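Local coordinates for protein AvrRxo1-ORF1 (Xanthomonas oryzae pv. oryzicola, PDB 4Z8T) that is a type III effector with a polynucleotide kinase domain, which probably phosphorylates a nucleotide-type substrate, and forms a complex with its interactor AvrRxo1-ORF2, at residues T6-L12 with N31-R36; R36-K42 with L111-E115; G72-T76 with N191-V196; L293-E298 with T310-E315. All coordinates share one frame; numbering follows the deposited sequence.

In the fold
Interactions 1 and 2 sit together, centres about 10 Å apart, and share Arg-36 at the start of helix 34-60: its side chain stacks on a tyrosine in interaction 1 and donates to a carbonyl and a hydroxyl at the end of helix 108-113 in interaction 2. Interaction 3 is the most central, about 10 Å from the chain centre, and joins a probable P-loop to helix 189-198 through a serine-carbonyl bond and small apolar groups. Interaction 4 lies farther out, a helix pair with a leucine-isoleucine interior and a charged rim; Thr-310 and Leu-314 touch Val-194 of interaction 3. Stacking and backbone bonds mark interaction 1, arginine and lysine bonds with a leucine pair interaction 2, aliphatic packing interaction 4.

Interaction 1 (T6-L12 with N31-R36)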
loop_
_atom_site.group_PDB
_atom_site.type_symbol
_atom_site.label_atom_id
_atom_site.label_comp_id
_atom_site.label_asym_id
_atom_site.label_seq_id
_atom_site.Cartn_x
_atom_site.Cartn_y
_atom_site.Cartn_z
ATOM N N THR A 6 6.523 -5.258 40.525
ATOM C CA THR A 6 7.538 -5.322 41.568
ATOM C C THR A 6 7.707 -3.985 42.257
ATOM O O THR A 6 8.181 -3.929 43.391
ATOM C CB THR A 6 8.879 -5.818 41.053
ATOM O OG1 THR A 6 9.277 -5.040 39.915
ATOM C CG2 THR A 6 8.777 -7.294 40.665
ATOM N N ASP A 7 7.317 -2.905 41.584
ATOM C CA ASP A 7 7.385 -1.601 42.225
ATOM C C ASP A 7 6.374 -1.531 43.364
ATOM O O ASP A 7 6.623 -0.892 44.388
ATOM C CB ASP A 7 7.192 -0.461 41.219
ATOM C CG ASP A 7 5.923 -0.597 40.397
ATOM O OD1 ASP A 7 5.336 -1.696 40.342
ATOM O OD2 ASP A 7 5.521 0.415 39.778
ATOM N N GLU A 8 5.248 -2.214 43.193
ATOM C CA GLU A 8 4.231 -2.282 44.242
ATOM C C GLU A 8 4.604 -3.280 45.344
ATOM O O GLU A 8 4.383 -3.018 46.526
ATOM C CB GLU A 8 2.863 -2.621 43.641
ATOM C CG GLU A 8 2.259 -1.485 42.817
ATOM C CD GLU A 8 1.810 -1.924 41.430
ATOM O OE1 GLU A 8 0.944 -2.822 41.331
ATOM O OE2 GLU A 8 2.326 -1.365 40.435
ATOM N N ILE A 9 5.174 -4.415 44.951
ATOM C CA ILE A 9 5.585 -5.454 45.899
ATOM C C ILE A 9 6.739 -4.992 46.795
ATOM O O ILE A 9 6.737 -5.230 48.010
ATOM C CB ILE A 9 6.002 -6.749 45.154
ATOM C CG1 ILE A 9 4.799 -7.362 44.430
ATOM C CG2 ILE A 9 6.646 -7.760 46.104
ATOM C CD1 ILE A 9 5.148 -8.503 43.488
ATOM N N TYR A 10 7.730 -4.333 46.199
ATOM C CA TYR A 10 8.942 -3.986 46.937
ATOM C C TYR A 10 9.022 -2.515 47.339
ATOM O O TYR A 10 9.948 -2.108 48.042
ATOM C CB TYR A 10 10.189 -4.435 46.163
ATOM C CG TYR A 10 10.252 -5.940 46.016
ATOM C CD1 TYR A 10 10.559 -6.752 47.100
ATOM C CD2 TYR A 10 9.986 -6.551 44.800
ATOM C CE1 TYR A 10 10.603 -8.130 46.968
ATOM C CE2 TYR A 10 10.032 -7.919 44.662
ATOM C CZ TYR A 10 10.341 -8.703 45.752
ATOM O OH TYR A 10 10.377 -10.064 45.606
ATOM N N GLY A 11 8.046 -1.726 46.907
ATOM C CA GLY A 11 7.985 -0.332 47.313
ATOM C C GLY A 11 7.547 -0.225 48.762
ATOM O O GLY A 11 6.840 -1.103 49.269
ATOM N N LEU A 12 7.963 0.845 49.431
ATOM C CA LEU A 12 7.604 1.046 50.831
ATOM C C LEU A 12 6.574 2.148 51.012
ATOM O O LEU A 12 6.797 3.286 50.602
ATOM C CB LEU A 12 8.843 1.369 51.667
ATOM C CG LEU A 12 9.752 0.187 51.986
ATOM C CD1 LEU A 12 10.975 0.639 52.774
ATOM C CD2 LEU A 12 8.976 -0.886 52.741
ATOM N N ASN A 31 12.758 4.361 49.013
ATOM C CA ASN A 31 11.370 3.978 49.254
ATOM C C ASN A 31 11.151 2.512 48.891
ATOM O O ASN A 31 10.022 2.068 48.669
ATOM C CB ASN A 31 10.419 4.872 48.461
ATOM C CG ASN A 31 10.059 6.140 49.207
ATOM O OD1 ASN A 31 9.845 6.120 50.421
ATOM N ND2 ASN A 31 9.986 7.252 48.485
ATOM N N TRP A 32 12.252 1.772 48.828
ATOM C CA TRP A 32 12.221 0.351 48.522
ATOM C C TRP A 32 12.643 -0.432 49.753
ATOM O O TRP A 32 13.377 0.083 50.600
ATOM C CB TRP A 32 13.185 0.038 47.372
ATOM C CG TRP A 32 12.859 0.726 46.075
ATOM C CD1 TRP A 32 13.187 1.999 45.715
ATOM C CD2 TRP A 32 12.155 0.164 44.958
ATOM N NE1 TRP A 32 12.726 2.266 44.448
ATOM C CE2 TRP A 32 12.088 1.156 43.961
ATOM C CE3 TRP A 32 11.567 -1.081 44.710
ATOM C CZ2 TRP A 32 11.459 0.941 42.731
ATOM C CZ3 TRP A 32 10.948 -1.294 43.500
ATOM C CH2 TRP A 32 10.894 -0.287 42.521
ATOM N N HIS A 33 12.171 -1.670 49.857
ATOM C CA HIS A 33 12.669 -2.588 50.874
ATOM C C HIS A 33 14.180 -2.707 50.749
ATOM O O HIS A 33 14.703 -2.754 49.639
ATOM C CB HIS A 33 12.051 -3.969 50.699
ATOM C CG HIS A 33 10.708 -4.115 51.332
ATOM N ND1 HIS A 33 10.527 -4.701 52.569
ATOM C CD2 HIS A 33 9.472 -3.757 50.907
ATOM C CE1 HIS A 33 9.244 -4.698 52.875
ATOM N NE2 HIS A 33 8.580 -4.127 51.881
ATOM N N PRO A 34 14.887 -2.738 51.892
ATOM C CA PRO A 34 16.349 -2.837 51.940
ATOM C C PRO A 34 16.934 -3.925 51.041
ATOM O O PRO A 34 17.942 -3.668 50.384
ATOM C CB PRO A 34 16.638 -3.153 53.420
ATOM C CG PRO A 34 15.300 -3.099 54.131
ATOM C CD PRO A 34 14.334 -2.425 53.218
ATOM N N GLU A 35 16.330 -5.111 51.007
ATOM C CA GLU A 35 16.854 -6.173 50.157
ATOM C C GLU A 35 16.768 -5.773 48.696
ATOM O O GLU A 35 17.670 -6.068 47.908
ATOM C CB GLU A 35 16.087 -7.481 50.356
ATOM C CG GLU A 35 16.258 -8.117 51.717
ATOM C CD GLU A 35 15.246 -7.617 52.723
ATOM O OE1 GLU A 35 14.623 -6.556 52.490
ATOM O OE2 GLU A 35 15.063 -8.297 53.755
ATOM N N ARG A 36 15.680 -5.109 48.330
ATOM C CA ARG A 36 15.491 -4.729 46.933
ATOM C C ARG A 36 16.436 -3.597 46.572
ATOM O O ARG A 36 16.972 -3.549 45.465
ATOM C CB ARG A 36 14.043 -4.330 46.654
ATOM C CG ARG A 36 13.666 -4.476 45.179
ATOM C CD ARG A 36 13.662 -5.930 44.766
ATOM N NE ARG A 36 13.201 -6.120 43.385
ATOM C CZ ARG A 36 13.049 -7.312 42.829
ATOM N NH1 ARG A 36 13.323 -8.394 43.542
ATOM N NH2 ARG A 36 12.608 -7.430 41.578
#
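Tyr-10 and Arg-36 form the aromatic part of the contact. The guanidinium lies flat on the ring, its plane only 6° from that of the phenol and CZ 4.1 Å from the Tyr-10 ring centroid, an off-centre cation-pi stack. Arg-36 CD sits more squarely over the same face, adding a CH-pi contact; a bend at chi2 (67°) lays the chain along the ring. Glu-129 pairs with Arg-36 NE in a salt bridge. A second CH-pi contact places Leu-12 CD2 3.6 Å from the centroid of the His-33 imidazole, over its face.

Backbone bonds hold the two segments in register. His-33 N donates to Tyr-10 O at 2.9 Å; Leu-12 N also faces Asn-31 O, but at a doubtful, implausibly short distance. They flank Gly-11 and Trp-32, an antiparallel, non-hydrogen-bonded pair forming a single bridge.

Packing on the indole fills the remainder. Tyr-10 CB meets Trp-32 CE3 at 3.9 Å, and Trp-32 CH2 lies against CA and CB of Asp-7. The indole nitrogen is bonded to Leu-26 O.

An isolated beta bridge thus ties Gly-11, after the short N-terminal helix, to the start of helix 34-60, where His-33 occupies the N-cap position.

Interaction 2 (R36-K42 with L111-E115); sequences RRKLHEK and LAKSE
Arg-36 reaches across to Ser-114 and Leu-111 with the two terminal nitrogens of its guanidinium. NH1 points almost straight at Ser-114 OG, 2.9 Å away with an N-H...O angle of 173°, and the hydroxyl lies practically in the guanidinium plane. NH2 meets Leu-111 O less directly, at 3.2 Å, with the carbonyl oxygen tilted out of that plane. Ser-114 OG itself donates to Leu-111 O at 2.8 Å, approaching from the opposite face of the peptide plane to Arg-36 NH2. The hydroxyl thus accepts from NH1 and donates to the carbonyl, closing a three-cornered network with NH2. Glu-129 holds Arg-36 NE, so the guanidinium is fixed at all three nitrogens.

Leu-39 covers one face of the guanidinium, its CD2 3.6 Å from the plane, toward the rim. Chi1 of 178° carries the leucine branch out from the helix, and the same CD2 packs on Leu-111 CD2 at 4.0 Å. The Leu-39 and Glu-115 side chains slide past each other in opposite directions, CD1 3.7 Å from Glu-115 OE2.

Lys-42 closes the solvent side. Its chain is extended through chi2 and turns at chi3 (77°), bringing NZ 2.7 Å from Glu-115 OE2. The extended glutamate comes from the opposite direction and accepts through its anti lone pair, a salt bridge at an exposed residue.

Ser-114, with positive phi, ends helix 108-113; with its hydroxyl and Arg-36 both on Leu-111 O, the C-terminal turn of that helix is docked on helix 34-60.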
loop_
_atom_site.group_PDB
_atom_site.type_symbol
_atom_site.label_atom_id
_atom_site.label_comp_id
_atom_site.label_asym_id
_atom_site.label_seq_id
_atom_site.Cartn_x
_atom_site.Cartn_y
_atom_site.Cartn_z
ATOM N N ARG A 36 15.680 -5.109 48.330
ATOM C CA ARG A 36 15.491 -4.729 46.933
ATOM C C ARG A 36 16.436 -3.597 46.572
ATOM O O ARG A 36 16.972 -3.549 45.465
ATOM C CB ARG A 36 14.043 -4.330 46.654
ATOM C CG ARG A 36 13.666 -4.476 45.179
ATOM C CD ARG A 36 13.662 -5.930 44.766
ATOM N NE ARG A 36 13.201 -6.120 43.385
ATOM C CZ ARG A 36 13.049 -7.312 42.829
ATOM N NH1 ARG A 36 13.323 -8.394 43.542
ATOM N NH2 ARG A 36 12.608 -7.430 41.578
ATOM N N ARG A 37 16.641 -2.696 47.528
ATOM C CA ARG A 37 17.612 -1.618 47.412
ATOM C C ARG A 37 18.989 -2.202 47.118
ATOM O O ARG A 37 19.721 -1.699 46.257
ATOM C CB ARG A 37 17.632 -0.840 48.734
ATOM C CG ARG A 37 18.125 0.588 48.656
ATOM C CD ARG A 37 17.513 1.435 49.776
ATOM N NE ARG A 37 17.519 0.784 51.080
ATOM C CZ ARG A 37 16.506 0.825 51.944
ATOM N NH1 ARG A 37 15.400 1.489 51.648
ATOM N NH2 ARG A 37 16.601 0.200 53.108
ATOM N N LYS A 38 19.335 -3.279 47.817
ATOM C CA LYS A 38 20.622 -3.939 47.616
ATOM C C LYS A 38 20.736 -4.551 46.219
ATOM O O LYS A 38 21.796 -4.479 45.595
ATOM C CB LYS A 38 20.848 -5.018 48.676
ATOM C CG LYS A 38 21.103 -4.493 50.083
ATOM C CD LYS A 38 21.364 -5.662 51.035
ATOM C CE LYS A 38 21.191 -5.277 52.507
ATOM N NZ LYS A 38 22.292 -4.418 53.022
ATOM N N LEU A 39 19.655 -5.165 45.749
ATOM C CA LEU A 39 19.633 -5.750 44.405
ATOM C C LEU A 39 19.838 -4.663 43.360
ATOM O O LEU A 39 20.595 -4.845 42.393
ATOM C CB LEU A 39 18.308 -6.480 44.156
ATOM C CG LEU A 39 18.135 -7.110 42.768
ATOM C CD1 LEU A 39 19.273 -8.075 42.464
ATOM C CD2 LEU A 39 16.781 -7.813 42.665
ATOM N N HIS A 40 19.166 -3.535 43.556
ATOM C CA HIS A 40 19.324 -2.395 42.647
ATOM C C HIS A 40 20.774 -1.965 42.570
ATOM O O HIS A 40 21.304 -1.727 41.483
ATOM C CB HIS A 40 18.477 -1.209 43.103
ATOM C CG HIS A 40 17.007 -1.433 42.981
ATOM N ND1 HIS A 40 16.073 -0.607 43.565
ATOM C CD2 HIS A 40 16.303 -2.405 42.343
ATOM C CE1 HIS A 40 14.859 -1.050 43.291
ATOM N NE2 HIS A 40 14.973 -2.143 42.554
ATOM N N GLU A 41 21.414 -1.838 43.730
ATOM C CA GLU A 41 22.793 -1.378 43.781
ATOM C C GLU A 41 23.711 -2.351 43.055
ATOM O O GLU A 41 24.631 -1.946 42.337
ATOM C CB GLU A 41 23.232 -1.173 45.241
ATOM C CG GLU A 41 22.477 -0.043 45.932
ATOM C CD GLU A 41 22.525 -0.111 47.458
ATOM O OE1 GLU A 41 23.180 -1.021 48.016
ATOM O OE2 GLU A 41 21.893 0.754 48.100
ATOM N N LYS A 42 23.448 -3.639 43.230
ATOM C CA LYS A 42 24.249 -4.667 42.593
ATOM C C LYS A 42 24.098 -4.601 41.076
ATOM O O LYS A 42 25.086 -4.642 40.350
ATOM C CB LYS A 42 23.838 -6.055 43.076
ATOM C CG LYS A 42 24.718 -7.148 42.499
ATOM C CD LYS A 42 24.253 -8.548 42.871
ATOM C CE LYS A 42 23.060 -8.982 42.037
ATOM N NZ LYS A 42 22.839 -10.461 42.116
ATOM N N LEU A 111 15.852 -8.944 37.553
ATOM C CA LEU A 111 14.759 -8.544 38.442
ATOM C C LEU A 111 13.714 -9.646 38.518
ATOM O O LEU A 111 13.100 -9.867 39.570
ATOM C CB LEU A 111 14.115 -7.253 37.953
ATOM C CG LEU A 111 15.028 -6.029 38.038
ATOM C CD1 LEU A 111 14.341 -4.831 37.404
ATOM C CD2 LEU A 111 15.385 -5.727 39.498
ATOM N N ALA A 112 13.517 -10.344 37.403
ATOM C CA ALA A 112 12.515 -11.404 37.345
ATOM C C ALA A 112 12.919 -12.629 38.148
ATOM O O ALA A 112 12.054 -13.322 38.693
ATOM C CB ALA A 112 12.217 -11.791 35.894
ATOM N N LYS A 113 14.218 -12.901 38.220
ATOM C CA LYS A 113 14.701 -14.029 39.016
ATOM C C LYS A 113 14.875 -13.645 40.489
ATOM O O LYS A 113 14.708 -14.492 41.370
ATOM C CB LYS A 113 15.978 -14.660 38.417
ATOM C CG LYS A 113 17.208 -13.787 38.425
ATOM C CD LYS A 113 18.450 -14.489 37.819
ATOM C CE LYS A 113 19.761 -13.823 38.265
ATOM N NZ LYS A 113 21.001 -14.495 37.791
ATOM N N SER A 114 15.202 -12.377 40.753
ATOM C CA SER A 114 15.308 -11.873 42.134
ATOM C C SER A 114 16.300 -12.674 42.990
ATOM O O SER A 114 16.076 -12.877 44.197
ATOM C CB SER A 114 13.926 -11.844 42.797
ATOM O OG SER A 114 13.063 -10.919 42.152
ATOM N N GLU A 115 17.383 -13.124 42.353
ATOM C CA GLU A 115 18.451 -13.898 42.994
ATOM C C GLU A 115 17.995 -15.239 43.555
ATOM O O GLU A 115 18.726 -15.864 44.332
ATOM C CB GLU A 115 19.146 -13.080 44.084
ATOM C CG GLU A 115 19.764 -11.779 43.599
ATOM C CD GLU A 115 20.478 -11.019 44.699
ATOM O OE1 GLU A 115 20.060 -11.112 45.876
ATOM O OE2 GLU A 115 21.474 -10.333 44.391
#

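Interaction 3 (G72-T76 with N191-V196); sequences GNTAT and NSLVGV. With SO4 (sulfate ion), chain E.
The loop 72-76 makes a type II beta turn from Asn-73 to Thr-76, which puts Ala-75 at positive phi (55°) and brings its CA to 4.9 Å from Ser-192 CA on helix 189-198. Ser-192 OG donates to Thr-74 O at 2.7 Å, nearly in line with the carbonyl bond. With OG beside the backbone N (chi1 -73°), the hydroxyl leans over the turn, where Thr-76 CG2 also touches it at 3.3 Å. A water connects the same hydroxyl to Asn-73 ND2, receiving a hydrogen from the amide and giving one to the serine.

This loop follows strand 66-71, precedes helix 78-85 and begins a Walker A-like pattern, consistent with the P-loop of a kinase related to the zeta toxins. A sulfate, probably from the crystallisation liquor, occupies a place where a phosphate might bind: Ala-75 N donates to its O2 at 3.0 Å, and Arg-199 also bonds the ion. Inside the turn, Thr-76 OG1 donates to Asn-73 O at 2.9 Å. Arg-159 bonds Asn-73 OD1 and Thr-74 OG1.

Ala-75 CB fits against the helix where Gly-195 has no side chain, 3.9 Å from Gly-195 C. Beside it, Val-196 CG2 meets Ala-75 CB at 4.1 Å and also touches Thr-74 CG2, 3.8 Å away, where the valine and threonine side chains cross.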
loop_
_atom_site.group_PDB
_atom_site.type_symbol
_atom_site.label_atom_id
_atom_site.label_comp_id
_atom_site.label_asym_id
_atom_site.label_seq_id
_atom_site.Cartn_x
_atom_site.Cartn_y
_atom_site.Cartn_z
ATOM N N GLY A 72 14.869 1.922 16.215
ATOM C CA GLY A 72 14.080 1.022 15.393
ATOM C C GLY A 72 13.127 0.201 16.214
ATOM O O GLY A 72 13.329 0.015 17.416
ATOM N N ASN A 73 12.093 -0.303 15.544
ATOM C CA ASN A 73 11.067 -1.091 16.205
ATOM C C ASN A 73 11.590 -2.442 16.703
ATOM O O ASN A 73 12.679 -2.889 16.352
ATOM C CB ASN A 73 9.898 -1.314 15.234
ATOM C CG ASN A 73 8.624 -1.735 15.933
ATOM O OD1 ASN A 73 8.401 -1.413 17.107
ATOM N ND2 ASN A 73 7.763 -2.459 15.202
ATOM N N THR A 74 10.773 -3.078 17.522
ATOM C CA THR A 74 11.070 -4.390 18.082
ATOM C C THR A 74 11.407 -5.429 17.006
ATOM O O THR A 74 10.703 -5.548 16.001
ATOM C CB THR A 74 9.846 -4.852 18.881
ATOM O OG1 THR A 74 9.512 -3.843 19.847
ATOM C CG2 THR A 74 10.120 -6.154 19.605
ATOM N N ALA A 75 12.474 -6.193 17.238
ATOM C CA ALA A 75 12.807 -7.351 16.404
ATOM C C ALA A 75 12.926 -7.021 14.928
ATOM O O ALA A 75 12.429 -7.761 14.067
ATOM C CB ALA A 75 11.804 -8.500 16.636
ATOM N N THR A 76 13.616 -5.923 14.640
ATOM C CA THR A 76 13.850 -5.501 13.264
ATOM C C THR A 76 15.239 -5.876 12.759
ATOM O O THR A 76 15.571 -5.608 11.606
ATOM C CB THR A 76 13.672 -3.977 13.111
ATOM O OG1 THR A 76 14.424 -3.303 14.130
ATOM C CG2 THR A 76 12.201 -3.594 13.234
ATOM N N ASN A 191 7.638 -8.802 9.721
ATOM C CA ASN A 191 8.953 -9.326 10.081
ATOM C C ASN A 191 9.184 -9.185 11.572
ATOM O O ASN A 191 9.777 -10.049 12.199
ATOM C CB ASN A 191 10.081 -8.616 9.320
ATOM C CG ASN A 191 10.239 -9.127 7.906
ATOM O OD1 ASN A 191 9.296 -9.684 7.327
ATOM N ND2 ASN A 191 11.438 -8.959 7.341
ATOM N N SER A 192 8.734 -8.072 12.139
ATOM C CA SER A 192 8.856 -7.888 13.576
ATOM C C SER A 192 7.989 -8.869 14.332
ATOM O O SER A 192 8.392 -9.361 15.374
ATOM C CB SER A 192 8.492 -6.458 13.994
ATOM O OG SER A 192 9.525 -5.555 13.612
ATOM N N LEU A 193 6.796 -9.156 13.808
ATOM C CA LEU A 193 5.895 -10.081 14.485
ATOM C C LEU A 193 6.509 -11.478 14.527
ATOM O O LEU A 193 6.533 -12.125 15.584
ATOM C CB LEU A 193 4.520 -10.107 13.797
ATOM C CG LEU A 193 3.749 -8.774 13.779
ATOM C CD1 LEU A 193 2.479 -8.880 12.906
ATOM C CD2 LEU A 193 3.364 -8.318 15.175
ATOM N N VAL A 194 7.039 -11.938 13.399
ATOM C CA VAL A 194 7.638 -13.278 13.426
ATOM C C VAL A 194 8.948 -13.267 14.211
ATOM O O VAL A 194 9.304 -14.253 14.849
ATOM C CB VAL A 194 7.783 -13.918 12.036
ATOM C CG1 VAL A 194 8.907 -13.303 11.287
ATOM C CG2 VAL A 194 7.994 -15.432 12.173
ATOM N N GLY A 195 9.640 -12.131 14.204
ATOM C CA GLY A 195 10.826 -11.970 15.024
ATOM C C GLY A 195 10.536 -12.149 16.509
ATOM O O GLY A 195 11.313 -12.762 17.239
ATOM N N VAL A 196 9.415 -11.598 16.962
ATOM C CA VAL A 196 9.015 -11.727 18.353
ATOM C C VAL A 196 8.656 -13.184 18.679
ATOM O O VAL A 196 9.055 -13.708 19.720
ATOM C CB VAL A 196 7.855 -10.789 18.684
ATOM C CG1 VAL A 196 7.277 -11.122 20.064
ATOM C CG2 VAL A 196 8.360 -9.345 18.675
HETATM S S SO4 E . 14.240 -4.968 20.675
HETATM O O1 SO4 E . 15.443 -5.773 20.893
HETATM O O2 SO4 E . 14.169 -4.663 19.248
HETATM O O3 SO4 E . 14.395 -3.723 21.430
HETATM O O4 SO4 E . 13.050 -5.653 21.172
HETATM O O HOH W 1 8.697 -3.346 12.411
#

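Interaction 4 (L293-E298 with T310-E315)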
loop_
_atom_site.group_PDB
_atom_site.type_symbol
_atom_site.label_atom_id
_atom_site.label_comp_id
_atom_site.label_asym_id
_atom_site.label_seq_id
_atom_site.Cartn_x
_atom_site.Cartn_y
_atom_site.Cartn_z
ATOM N N LEU A 293 0.385 -18.621 4.980
ATOM C CA LEU A 293 1.191 -17.548 5.570
ATOM C C LEU A 293 2.605 -18.038 5.874
ATOM O O LEU A 293 3.583 -17.361 5.552
ATOM C CB LEU A 293 0.514 -16.994 6.833
ATOM C CG LEU A 293 1.185 -15.835 7.593
ATOM C CD1 LEU A 293 0.141 -14.937 8.243
ATOM C CD2 LEU A 293 2.152 -16.327 8.664
ATOM N N ILE A 294 2.717 -19.212 6.492
ATOM C CA ILE A 294 4.033 -19.760 6.802
ATOM C C ILE A 294 4.821 -20.006 5.516
ATOM O O ILE A 294 5.982 -19.628 5.420
ATOM C CB ILE A 294 3.932 -21.039 7.660
ATOM C CG1 ILE A 294 3.216 -20.712 8.980
ATOM C CG2 ILE A 294 5.301 -21.600 7.934
ATOM C CD1 ILE A 294 2.885 -21.932 9.832
ATOM N N ASP A 295 4.177 -20.607 4.518
ATOM C CA ASP A 295 4.814 -20.791 3.217
ATOM C C ASP A 295 5.180 -19.459 2.569
ATOM O O ASP A 295 6.227 -19.349 1.940
ATOM C CB ASP A 295 3.898 -21.571 2.269
ATOM C CG ASP A 295 3.719 -23.014 2.685
ATOM O OD1 ASP A 295 4.473 -23.483 3.572
ATOM O OD2 ASP A 295 2.824 -23.678 2.114
ATOM N N ARG A 296 4.311 -18.461 2.710
ATOM C CA ARG A 296 4.565 -17.147 2.120
ATOM C C ARG A 296 5.820 -16.515 2.712
ATOM O O ARG A 296 6.654 -15.989 1.977
ATOM C CB ARG A 296 3.372 -16.209 2.306
ATOM C CG ARG A 296 3.642 -14.782 1.824
ATOM C CD ARG A 296 2.387 -13.931 1.794
ATOM N NE ARG A 296 1.705 -13.867 3.086
ATOM C CZ ARG A 296 2.015 -13.014 4.060
ATOM N NH1 ARG A 296 3.013 -12.154 3.907
ATOM N NH2 ARG A 296 1.326 -13.025 5.197
ATOM N N LEU A 297 5.958 -16.580 4.036
ATOM C CA LEU A 297 7.155 -16.056 4.697
ATOM C C LEU A 297 8.393 -16.892 4.404
ATOM O O LEU A 297 9.483 -16.350 4.208
ATOM C CB LEU A 297 6.935 -15.931 6.205
ATOM C CG LEU A 297 5.894 -14.885 6.605
ATOM C CD1 LEU A 297 5.717 -14.823 8.110
ATOM C CD2 LEU A 297 6.279 -13.521 6.076
ATOM N N GLU A 298 8.233 -18.211 4.371
ATOM C CA GLU A 298 9.349 -19.092 4.056
ATOM C C GLU A 298 9.876 -18.868 2.638
ATOM O O GLU A 298 11.061 -19.060 2.383
ATOM C CB GLU A 298 8.944 -20.557 4.240
ATOM C CG GLU A 298 8.704 -20.953 5.680
ATOM C CD GLU A 298 9.985 -21.213 6.440
ATOM O OE1 GLU A 298 10.695 -22.184 6.090
ATOM O OE2 GLU A 298 10.277 -20.463 7.398
ATOM N N THR A 310 12.102 -19.753 11.812
ATOM C CA THR A 310 10.903 -18.979 11.507
ATOM C C THR A 310 9.724 -19.929 11.453
ATOM O O THR A 310 8.683 -19.696 12.058
ATOM C CB THR A 310 11.051 -18.257 10.159
ATOM O OG1 THR A 310 12.137 -17.319 10.244
ATOM C CG2 THR A 310 9.768 -17.536 9.785
ATOM N N ARG A 311 9.926 -21.033 10.744
ATOM C CA ARG A 311 8.919 -22.063 10.565
ATOM C C ARG A 311 8.442 -22.621 11.896
ATOM O O ARG A 311 7.246 -22.683 12.170
ATOM C CB ARG A 311 9.544 -23.179 9.723
ATOM C CG ARG A 311 8.667 -24.331 9.415
ATOM C CD ARG A 311 9.186 -25.026 8.169
ATOM N NE ARG A 311 10.342 -25.900 8.390
ATOM C CZ ARG A 311 11.566 -25.708 7.884
ATOM N NH1 ARG A 311 11.845 -24.650 7.129
ATOM N NH2 ARG A 311 12.526 -26.589 8.138
ATOM N N ALA A 312 9.388 -23.009 12.739
ATOM C CA ALA A 312 9.045 -23.593 14.029
ATOM C C ALA A 312 8.297 -22.632 14.944
ATOM O O ALA A 312 7.376 -23.028 15.658
ATOM C CB ALA A 312 10.286 -24.113 14.706
ATOM N N ALA A 313 8.697 -21.363 14.931
ATOM C CA ALA A 313 8.030 -20.370 15.766
ATOM C C ALA A 313 6.576 -20.166 15.342
ATOM O O ALA A 313 5.697 -20.018 16.187
ATOM C CB ALA A 313 8.785 -19.066 15.726
ATOM N N LEU A 314 6.336 -20.130 14.033
ATOM C CA LEU A 314 4.998 -19.908 13.497
ATOM C C LEU A 314 4.102 -21.121 13.708
ATOM O O LEU A 314 2.935 -20.973 14.048
ATOM C CB LEU A 314 5.060 -19.564 12.011
ATOM C CG LEU A 314 5.663 -18.200 11.662
ATOM C CD1 LEU A 314 5.899 -18.051 10.167
ATOM C CD2 LEU A 314 4.728 -17.112 12.149
ATOM N N GLU A 315 4.650 -22.315 13.505
ATOM C CA GLU A 315 3.843 -23.535 13.610
ATOM C C GLU A 315 3.273 -23.710 15.014
ATOM O O GLU A 315 2.164 -24.235 15.179
ATOM C CB GLU A 315 4.648 -24.774 13.190
ATOM C CG GLU A 315 5.043 -24.823 11.713
ATOM C CD GLU A 315 3.901 -25.226 10.789
ATOM O OE1 GLU A 315 2.784 -25.490 11.287
ATOM O OE2 GLU A 315 4.125 -25.287 9.557
#
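Ile-294 and Leu-314 pack at the heart of an antiparallel helical hairpin, formed by helices 291-298 and 304-315 with a short connection between them. The axes of the two short segments run at 161° and approach to 10.2 Å. On the tight side, the two side chains slide past each other in opposite directions, Ile-294 CG1 touching Leu-314 CB at 3.7 Å. Leu-314 CG lies beside the backbone N (chi1 -69°), which sends the branch into the space between the helices; there CD1 meets Leu-297 CD1 at 3.8 Å, the two leucines crossing nearly at right angles. Leu-293 makes a more distant contact with the same methyl. Behind this interior, Val-194 of helix 189-198 packs on Thr-310 and Leu-314, and Trp-322 lies against Leu-293 and Leu-314, joining the hairpin to the body of the chain.

The outer side is polar and more open. Ile-294 CD1 reaches outward to the exposed Glu-315, resting 3.6 Å from its carboxylate carbon CD. Glu-298 bends at chi2 (-79°), which turns its carboxylate across to the opposing helix, OE2 lying 3.6 Å from Thr-310 CB. The Thr-310 hydroxyl is bonded to Arg-306 O. The exposed Arg-311 completes this rim by a salt bridge to Glu-298, NH1 to OE1 at 2.9 Å; OE1 lies in the guanidinium plane and is met on its syn side, NH1 lifted out of the nearly perpendicular carboxylate plane.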